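Local coordinates for protein galectin (Xenopus laevis, PDB 3WUC) that binds a galactose-glucose disaccharide in a beta-sandwich lectin domain and probably recognises beta-galactoside glycans, at residues Pro52-Leu65 and Ile75-Gly87. Numbering follows the deposited sequence. Where two conformers were deposited one is given.
Sequences PRFEYSVDKNTIVL and IEKKETAFPFKSG. With GLC (alpha-D-glucopyranose), chain D; GAL (beta-D-galactopyranose), chain C.
The edge of Phe82, at CE2 and CZ, meets the face of Phe54 in an offset edge-to-face pair, centroids 5.1 Å apart and planes at 87°. Ser86 CB covers the opposite face of Phe54. With CG anti to the backbone N (chi1 -163°), the Phe82 ring lies against the corner at Lys60-Asn61, where Asn61 and Thr62 both face Arg53 in a G1 beta bulge: Asn61 CA sits 3.7 Å from the ring centroid, almost on the normal, while Phe84 CD2 backs the other face. Phe84 in turn takes Pro52 CG over one face and Ile63 CD1 at its edge, 3.7 Å from Phe84 CE2. This tightly packed end reaches Ile28 of strand 20-28 and Leu92 of strand 89-96, in the facing five-stranded sheet, through Phe84.

Strands 62-65 and 77-79 pair antiparallel, Ile63 with Glu79 and Leu65 with Lys77 as hydrogen-bonded pairs; Leu65 N to Lys77 O is nearly straight, 177°. The solvent side is polar. Exposed Lys78 brings NZ to the syn lone pair of Asp59 OD1 at 2.7 Å, while Asp59 OD2 receives Arg53 NH1. Tyr56 CD2 and Val64 CG2 cover opposite faces of the guanidinium and limit its rotation, while NH1 reaches glucose O3 at 2.6 Å and NH2 galactose O4. Glu76 OE2 accepts from both glucose O3 and galactose O6, and a water joins Asp59 OD2, Glu76 OE1, Lys78 NZ and glucose O2. His49, Asn66 and Arg34 also hydrogen-bond the galactose. Lys78 and Arg53 probably favour ionised carboxylates, and Asp59, as a second-shell residue, helps to position Arg53 for the sugar.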
# COMPACT_ATOMS: atom_id res chain seq x y z
N PRO B 52 -3.78 4.65 -22.99
CA PRO B 52 -2.79 5.64 -23.39
C PRO B 52 -1.90 5.14 -24.52
O PRO B 52 -1.38 4.05 -24.50
CB PRO B 52 -2.01 5.87 -22.08
CG PRO B 52 -2.90 5.40 -20.94
CD PRO B 52 -3.61 4.21 -21.61
N ARG B 53 -1.78 5.97 -25.59
CA ARG B 53 -1.03 5.68 -26.79
C ARG B 53 0.14 6.62 -26.93
O ARG B 53 -0.05 7.84 -27.08
CB ARG B 53 -1.88 5.87 -28.01
CG ARG B 53 -3.01 4.79 -28.01
CD ARG B 53 -4.14 5.09 -29.01
NE ARG B 53 -5.10 3.98 -29.04
CZ ARG B 53 -5.94 3.71 -30.06
NH1 ARG B 53 -6.01 4.54 -31.13
NH2 ARG B 53 -6.72 2.67 -29.98
N PHE B 54 1.31 6.01 -26.85
CA PHE B 54 2.56 6.75 -27.15
C PHE B 54 2.56 7.10 -28.67
O PHE B 54 2.70 8.27 -29.06
CB PHE B 54 3.80 5.97 -26.69
CG PHE B 54 3.83 5.73 -25.24
CD1 PHE B 54 4.25 6.72 -24.38
CD2 PHE B 54 3.39 4.51 -24.71
CE1 PHE B 54 4.30 6.49 -23.00
CE2 PHE B 54 3.42 4.30 -23.34
CZ PHE B 54 3.91 5.31 -22.50
N GLU B 55 2.43 6.08 -29.50
CA GLU B 55 2.19 6.24 -30.94
C GLU B 55 1.47 5.02 -31.48
O GLU B 55 2.04 3.96 -31.57
CB GLU B 55 3.56 6.45 -31.64
CG GLU B 55 3.49 7.39 -32.82
CD GLU B 55 4.87 7.86 -33.27
OE1 GLU B 55 5.30 7.40 -34.35
OE2 GLU B 55 5.53 8.67 -32.55
N TYR B 56 0.21 5.20 -31.86
CA TYR B 56 -0.59 4.14 -32.41
C TYR B 56 -1.65 4.74 -33.26
O TYR B 56 -2.32 5.68 -32.88
CB TYR B 56 -1.16 3.29 -31.27
CG TYR B 56 -1.95 2.10 -31.68
CD1 TYR B 56 -1.32 0.89 -31.84
CD2 TYR B 56 -3.32 2.20 -31.90
CE1 TYR B 56 -2.03 -0.19 -32.23
CE2 TYR B 56 -4.07 1.10 -32.30
CZ TYR B 56 -3.38 -0.10 -32.43
OH TYR B 56 -3.99 -1.24 -32.82
N SER B 57 -1.86 4.17 -34.44
CA SER B 57 -2.84 4.69 -35.36
C SER B 57 -2.54 6.16 -35.63
O SER B 57 -1.37 6.52 -35.76
CB SER B 57 -4.28 4.42 -34.90
OG SER B 57 -5.26 4.95 -35.79
N VAL B 58 -3.56 7.01 -35.64
CA VAL B 58 -3.36 8.44 -35.82
C VAL B 58 -2.96 9.19 -34.53
O VAL B 58 -2.89 10.42 -34.50
CB VAL B 58 -4.67 9.11 -36.36
CG1 VAL B 58 -5.03 8.51 -37.72
CG2 VAL B 58 -5.82 8.89 -35.39
N ASP B 59 -2.74 8.46 -33.45
CA ASP B 59 -2.62 9.04 -32.13
C ASP B 59 -1.19 9.01 -31.61
O ASP B 59 -0.48 7.99 -31.67
CB ASP B 59 -3.48 8.23 -31.16
CG ASP B 59 -4.91 8.30 -31.54
OD1 ASP B 59 -5.48 9.42 -31.70
OD2 ASP B 59 -5.51 7.22 -31.66
N LYS B 60 -0.77 10.16 -31.13
CA LYS B 60 0.54 10.36 -30.54
C LYS B 60 0.41 11.00 -29.14
O LYS B 60 -0.17 12.06 -29.00
CB LYS B 60 1.35 11.34 -31.44
CG LYS B 60 2.75 11.59 -30.92
CD LYS B 60 3.32 12.83 -31.62
CE LYS B 60 4.76 12.61 -32.06
NZ LYS B 60 5.61 12.34 -30.87
N ASN B 61 0.96 10.37 -28.11
CA ASN B 61 0.84 10.89 -26.74
C ASN B 61 -0.56 11.33 -26.35
O ASN B 61 -0.83 12.43 -25.86
CB ASN B 61 1.88 12.00 -26.46
CG ASN B 61 3.29 11.54 -26.68
OD1 ASN B 61 4.14 12.34 -27.18
ND2 ASN B 61 3.57 10.34 -26.40
N THR B 62 -1.51 10.39 -26.61
CA THR B 62 -2.93 10.64 -26.46
C THR B 62 -3.57 9.45 -25.74
O THR B 62 -3.18 8.31 -26.07
CB THR B 62 -3.60 10.80 -27.84
OG1 THR B 62 -3.05 11.96 -28.47
CG2 THR B 62 -5.03 11.05 -27.72
N ILE B 63 -4.48 9.77 -24.81
CA ILE B 63 -5.31 8.75 -24.17
C ILE B 63 -6.54 8.53 -25.01
O ILE B 63 -7.35 9.45 -25.25
CB ILE B 63 -5.67 9.09 -22.73
CG1 ILE B 63 -4.42 9.40 -21.93
CG2 ILE B 63 -6.38 7.93 -22.09
CD1 ILE B 63 -4.68 9.87 -20.52
N VAL B 64 -6.78 7.24 -25.40
CA VAL B 64 -8.01 6.81 -25.99
C VAL B 64 -8.83 6.06 -24.96
O VAL B 64 -8.26 5.09 -24.35
CB VAL B 64 -7.74 5.94 -27.24
CG1 VAL B 64 -8.99 5.22 -27.70
CG2 VAL B 64 -7.21 6.80 -28.39
N LEU B 65 -10.06 6.48 -24.73
CA LEU B 65 -11.03 5.73 -23.94
C LEU B 65 -12.14 5.20 -24.85
O LEU B 65 -12.61 5.87 -25.78
CB LEU B 65 -11.63 6.54 -22.81
CG LEU B 65 -10.74 7.23 -21.79
CD1 LEU B 65 -11.68 7.95 -20.90
CD2 LEU B 65 -9.76 6.33 -21.00
N ILE B 75 -17.69 4.51 -29.72
CA ILE B 75 -16.95 5.71 -30.23
C ILE B 75 -15.82 6.10 -29.25
O ILE B 75 -16.09 6.21 -28.08
CB ILE B 75 -17.97 6.88 -30.38
CG1 ILE B 75 -19.05 6.52 -31.39
CG2 ILE B 75 -17.25 8.12 -30.77
CD1 ILE B 75 -20.14 7.52 -31.49
N GLU B 76 -14.65 6.33 -29.79
CA GLU B 76 -13.48 6.69 -28.99
C GLU B 76 -13.66 8.09 -28.42
O GLU B 76 -14.14 9.03 -29.07
CB GLU B 76 -12.25 6.65 -29.81
CG GLU B 76 -11.75 5.27 -30.14
CD GLU B 76 -10.61 5.17 -31.11
OE1 GLU B 76 -10.05 6.20 -31.63
OE2 GLU B 76 -10.18 4.03 -31.28
N LYS B 77 -13.24 8.27 -27.19
CA LYS B 77 -13.05 9.59 -26.57
C LYS B 77 -11.56 9.79 -26.37
O LYS B 77 -10.82 8.92 -25.90
CB LYS B 77 -13.75 9.57 -25.23
CG LYS B 77 -13.54 10.91 -24.48
CD LYS B 77 -14.25 10.91 -23.14
CE LYS B 77 -14.28 12.32 -22.56
NZ LYS B 77 -15.38 12.46 -21.57
N LYS B 78 -11.04 10.94 -26.76
CA LYS B 78 -9.62 11.14 -26.69
C LYS B 78 -9.30 12.28 -25.72
O LYS B 78 -10.06 13.28 -25.67
CB LYS B 78 -9.03 11.45 -28.05
CG LYS B 78 -9.29 10.36 -29.10
CD LYS B 78 -8.68 10.68 -30.44
CE LYS B 78 -9.01 9.69 -31.53
NZ LYS B 78 -7.99 9.69 -32.64
N GLU B 79 -8.25 12.10 -24.96
CA GLU B 79 -7.75 13.09 -23.96
C GLU B 79 -6.25 13.33 -24.29
O GLU B 79 -5.40 12.43 -24.46
CB GLU B 79 -7.89 12.50 -22.55
CG GLU B 79 -7.24 13.20 -21.38
CD GLU B 79 -7.67 14.67 -21.26
OE1 GLU B 79 -6.78 15.56 -21.27
OE2 GLU B 79 -8.91 14.88 -21.24
N THR B 80 -5.89 14.63 -24.27
CA THR B 80 -4.59 15.05 -24.66
C THR B 80 -3.63 15.06 -23.47
O THR B 80 -2.45 15.05 -23.69
CB THR B 80 -4.62 16.51 -25.22
OG1 THR B 80 -5.23 17.41 -24.29
CG2 THR B 80 -5.45 16.59 -26.37
N ALA B 81 -4.13 15.03 -22.26
CA ALA B 81 -3.21 14.98 -21.07
C ALA B 81 -2.48 13.62 -21.13
O ALA B 81 -3.17 12.58 -21.35
CB ALA B 81 -3.96 15.08 -19.74
N PHE B 82 -1.15 13.61 -20.96
CA PHE B 82 -0.40 12.35 -21.17
C PHE B 82 0.75 12.14 -20.19
O PHE B 82 1.91 12.20 -20.55
CB PHE B 82 0.04 12.20 -22.60
CG PHE B 82 0.43 10.80 -22.94
CD1 PHE B 82 -0.58 9.93 -23.33
CD2 PHE B 82 1.71 10.39 -22.98
CE1 PHE B 82 -0.25 8.64 -23.69
CE2 PHE B 82 2.07 9.09 -23.34
CZ PHE B 82 1.07 8.19 -23.66
N PRO B 83 0.35 11.90 -18.91
CA PRO B 83 1.39 11.79 -17.84
C PRO B 83 1.97 10.40 -17.69
O PRO B 83 1.81 9.77 -16.66
CB PRO B 83 0.65 12.20 -16.60
CG PRO B 83 -0.78 11.64 -16.88
CD PRO B 83 -1.00 11.97 -18.34
N PHE B 84 2.65 9.92 -18.75
CA PHE B 84 3.19 8.59 -18.78
C PHE B 84 4.51 8.52 -19.52
O PHE B 84 4.76 9.31 -20.41
CB PHE B 84 2.24 7.57 -19.57
CG PHE B 84 0.84 7.60 -19.13
CD1 PHE B 84 0.47 6.97 -17.93
CD2 PHE B 84 -0.14 8.35 -19.78
CE1 PHE B 84 -0.82 7.05 -17.52
CE2 PHE B 84 -1.45 8.46 -19.36
CZ PHE B 84 -1.78 7.80 -18.18
N LYS B 85 5.33 7.59 -19.11
CA LYS B 85 6.62 7.29 -19.75
C LYS B 85 6.79 5.79 -19.85
O LYS B 85 6.70 5.04 -18.82
CB LYS B 85 7.75 7.93 -18.97
CG LYS B 85 9.08 7.85 -19.71
CD LYS B 85 10.25 8.31 -18.80
CE LYS B 85 11.62 7.99 -19.42
NZ LYS B 85 11.77 8.99 -20.51
N SER B 86 7.07 5.30 -21.07
CA SER B 86 7.22 3.89 -21.19
C SER B 86 8.44 3.39 -20.38
O SER B 86 9.47 4.10 -20.24
CB SER B 86 7.30 3.47 -22.69
OG SER B 86 8.51 3.96 -23.23
N GLY B 87 8.32 2.21 -19.79
CA GLY B 87 9.30 1.65 -18.91
C GLY B 87 9.23 2.11 -17.46
O GLY B 87 9.85 1.45 -16.60
C1 GLC D . -9.02 3.23 -36.16
C2 GLC D . -8.73 3.95 -34.83
C3 GLC D . -8.02 2.94 -33.92
C4 GLC D . -8.72 1.59 -33.75
C5 GLC D . -9.06 1.01 -35.14
C6 GLC D . -9.97 -0.22 -34.99
O1 GLC D . -7.75 2.99 -36.70
O2 GLC D . -7.89 5.06 -35.05
O3 GLC D . -7.96 3.57 -32.62
O4 GLC D . -7.87 0.69 -33.00
O5 GLC D . -9.72 2.01 -35.95
O6 GLC D . -11.23 -0.16 -34.26
C1 GAL C . -8.53 0.01 -31.95
C2 GAL C . -7.45 -0.83 -31.33
C3 GAL C . -7.97 -1.56 -30.11
C4 GAL C . -8.63 -0.55 -29.17
C5 GAL C . -9.68 0.26 -29.97
C6 GAL C . -10.32 1.30 -29.07
O2 GAL C . -7.11 -1.84 -32.32
O3 GAL C . -6.98 -2.36 -29.53
O4 GAL C . -7.62 0.29 -28.55
O5 GAL C . -9.01 0.94 -31.02
O6 GAL C . -11.23 2.13 -29.77
O HOH W 1 -7.86 6.77 -33.03
O HOH W 2 -0.93 14.84 -25.67